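Long-range contact in putative lipoprotein (Bacteroides fragilis, PDB 4GBS), which probably binds haem as a lipoprotein of the HmuY family: residues Y44-T49 / P65-L70. Residues are numbered along the deposited sequence; the frame is centred on the assembly and turned at random.
Sequences YINLHT and PDTWDL
I45 and L70 form an antiparallel hydrogen-bonded pair. I45 N gives a nearly straight bond to L70 O at 2.8 Å. I45 O takes two backbone donors, D69 N at 2.9 Å and L70 N at 3.3 Å. D69 and L70 thus both face I45, which makes a classic beta bulge where 65-70 enters strand 70-73.

The carboxylate of D69 closes the turn that follows strand 43-46. Its OD2 accepts from L47 N on the anti side and from H48 ND1 on the syn side; the latter bond is 2.7 Å long. OD2 lies almost in the H48 ring plane, while the carboxylate is turned 50° from that ring. This is a His-carboxylate pair, and D169 bonds H48 at NE2, so both ring nitrogens are held. The negative charges of the two aspartates may favour a protonated imidazole. N46 braces the same turn from within. Its OD1 accepts from T49 N at 3.1 Å, an Asx motif, and its ND2 makes a weak bond to T67 OG1.

The aromatic packing centres on Y44. P65 CD sits over the middle of one ring face, 3.3 Å from the centroid, in a CH-pi contact. The Y44 edge meets the face of W68 in a T-shaped pair, with planes at 71°. With CG between the backbone N and the carbonyl carbon (chi1 54°), the W68 indole is turned so that CD2 lies near Y44 CD1. D64 bonds the Y44 hydroxyl.

I45 and L70 point to the same face of the sheet, where I45 CD1 touches L70 CG at 3.8 Å; L47 CD1 also meets L70 CD2.

The contact joins strand 43-46 to the start of strand 70-73 within a four-stranded antiparallel sheet. Strand 51-54 flanks 43-46, strand 76-79 flanks 70-73, and F20 of strand 19-24 packs on I45 and L47.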
loop_
_atom_site.group_PDB
_atom_site.type_symbol
_atom_site.label_atom_id
_atom_site.label_comp_id
_atom_site.label_asym_id
_atom_site.label_seq_id
_atom_site.Cartn_x
_atom_site.Cartn_y
_atom_site.Cartn_z
ATOM N N TYR A 44 -6.291 -4.618 -4.945
ATOM C CA TYR A 44 -5.711 -3.903 -6.076
ATOM C C TYR A 44 -6.319 -2.520 -6.194
ATOM O O TYR A 44 -7.534 -2.361 -6.109
ATOM C CB TYR A 44 -5.909 -4.696 -7.380
ATOM C CG TYR A 44 -5.314 -6.085 -7.317
ATOM C CD1 TYR A 44 -3.969 -6.308 -7.626
ATOM C CD2 TYR A 44 -6.088 -7.181 -6.934
ATOM C CE1 TYR A 44 -3.410 -7.585 -7.553
ATOM C CE2 TYR A 44 -5.545 -8.466 -6.879
ATOM C CZ TYR A 44 -4.206 -8.664 -7.195
ATOM O OH TYR A 44 -3.665 -9.930 -7.133
ATOM N N ILE A 45 -5.446 -1.518 -6.361
ATOM C CA ILE A 45 -5.811 -0.117 -6.490
ATOM C C ILE A 45 -5.372 0.365 -7.855
ATOM O O ILE A 45 -4.216 0.184 -8.242
ATOM C CB ILE A 45 -5.187 0.733 -5.345
ATOM C CG1 ILE A 45 -5.510 0.139 -3.950
ATOM C CG2 ILE A 45 -5.589 2.207 -5.447
ATOM C CD1 ILE A 45 -4.375 0.115 -3.053
ATOM N N ASN A 46 -6.294 0.980 -8.577
ATOM C CA ASN A 46 -6.003 1.566 -9.866
ATOM C C ASN A 46 -6.249 3.074 -9.742
ATOM O O ASN A 46 -7.393 3.537 -9.685
ATOM C CB ASN A 46 -6.825 0.900 -10.971
ATOM C CG ASN A 46 -6.381 1.243 -12.363
ATOM O OD1 ASN A 46 -5.966 2.368 -12.664
ATOM N ND2 ASN A 46 -6.537 0.292 -13.262
ATOM N N LEU A 47 -5.141 3.822 -9.638
ATOM C CA LEU A 47 -5.113 5.271 -9.500
ATOM C C LEU A 47 -5.450 5.967 -10.827
ATOM O O LEU A 47 -5.849 7.129 -10.816
ATOM C CB LEU A 47 -3.725 5.706 -9.001
ATOM C CG LEU A 47 -3.363 5.325 -7.555
ATOM C CD1 LEU A 47 -1.917 5.610 -7.275
ATOM C CD2 LEU A 47 -4.235 6.048 -6.546
ATOM N N HIS A 48 -5.305 5.259 -11.959
ATOM C CA HIS A 48 -5.634 5.768 -13.284
ATOM C C HIS A 48 -7.147 5.806 -13.494
ATOM O O HIS A 48 -7.657 6.785 -14.049
ATOM C CB HIS A 48 -4.985 4.918 -14.391
ATOM C CG HIS A 48 -3.492 5.020 -14.485
ATOM N ND1 HIS A 48 -2.658 4.446 -13.527
ATOM C CD2 HIS A 48 -2.723 5.542 -15.472
ATOM C CE1 HIS A 48 -1.421 4.673 -13.942
ATOM N NE2 HIS A 48 -1.409 5.332 -15.109
ATOM N N THR A 49 -7.860 4.730 -13.085
ATOM C CA THR A 49 -9.312 4.607 -13.286
ATOM C C THR A 49 -10.110 4.895 -11.991
ATOM O O THR A 49 -11.343 4.952 -12.053
ATOM C CB THR A 49 -9.673 3.200 -13.807
ATOM O OG1 THR A 49 -9.287 2.205 -12.860
ATOM C CG2 THR A 49 -9.058 2.890 -15.174
ATOM N N PRO A 65 -5.407 -8.758 -11.656
ATOM C CA PRO A 65 -6.275 -8.281 -12.748
ATOM C C PRO A 65 -5.441 -7.718 -13.905
ATOM O O PRO A 65 -4.223 -7.536 -13.774
ATOM C CB PRO A 65 -7.133 -7.200 -12.070
ATOM C CG PRO A 65 -6.321 -6.713 -10.947
ATOM C CD PRO A 65 -5.504 -7.883 -10.472
ATOM N N ASP A 66 -6.090 -7.449 -15.039
ATOM C CA ASP A 66 -5.412 -6.954 -16.240
ATOM C C ASP A 66 -4.702 -5.624 -15.967
ATOM O O ASP A 66 -3.589 -5.413 -16.445
ATOM C CB ASP A 66 -6.406 -6.795 -17.415
ATOM C CG ASP A 66 -7.045 -8.082 -17.930
ATOM O OD1 ASP A 66 -7.171 -9.050 -17.135
ATOM O OD2 ASP A 66 -7.456 -8.111 -19.125
ATOM N N THR A 67 -5.317 -4.754 -15.163
ATOM C CA THR A 67 -4.774 -3.430 -14.914
ATOM C C THR A 67 -4.868 -3.108 -13.414
ATOM O O THR A 67 -5.850 -3.462 -12.759
ATOM C CB THR A 67 -5.549 -2.429 -15.809
ATOM O OG1 THR A 67 -4.964 -1.140 -15.703
ATOM C CG2 THR A 67 -7.064 -2.379 -15.524
ATOM N N TRP A 68 -3.808 -2.481 -12.871
ATOM C CA TRP A 68 -3.648 -2.057 -11.462
ATOM C C TRP A 68 -2.334 -1.291 -11.298
ATOM O O TRP A 68 -1.407 -1.470 -12.094
ATOM C CB TRP A 68 -3.711 -3.245 -10.472
ATOM C CG TRP A 68 -2.752 -4.364 -10.776
ATOM C CD1 TRP A 68 -2.861 -5.293 -11.772
ATOM C CD2 TRP A 68 -1.599 -4.736 -10.006
ATOM N NE1 TRP A 68 -1.799 -6.159 -11.729
ATOM C CE2 TRP A 68 -1.012 -5.852 -10.649
ATOM C CE3 TRP A 68 -0.967 -4.194 -8.871
ATOM C CZ2 TRP A 68 0.166 -6.451 -10.182
ATOM C CZ3 TRP A 68 0.193 -4.791 -8.405
ATOM C CH2 TRP A 68 0.752 -5.904 -9.061
ATOM N N ASP A 69 -2.253 -0.442 -10.276
ATOM C CA ASP A 69 -1.052 0.349 -10.011
ATOM C C ASP A 69 -0.323 -0.181 -8.763
ATOM O O ASP A 69 0.913 -0.288 -8.783
ATOM C CB ASP A 69 -1.411 1.828 -9.865
ATOM C CG ASP A 69 -1.940 2.397 -11.157
ATOM O OD1 ASP A 69 -1.478 1.962 -12.231
ATOM O OD2 ASP A 69 -2.817 3.265 -11.101
ATOM N N LEU A 70 -1.075 -0.549 -7.713
ATOM C CA LEU A 70 -0.502 -1.149 -6.506
ATOM C C LEU A 70 -1.527 -2.095 -5.869
ATOM O O LEU A 70 -2.703 -2.098 -6.251
ATOM C CB LEU A 70 0.011 -0.114 -5.472
ATOM C CG LEU A 70 -0.991 0.793 -4.744
ATOM C CD1 LEU A 70 -0.423 1.242 -3.404
ATOM C CD2 LEU A 70 -1.445 1.966 -5.624
#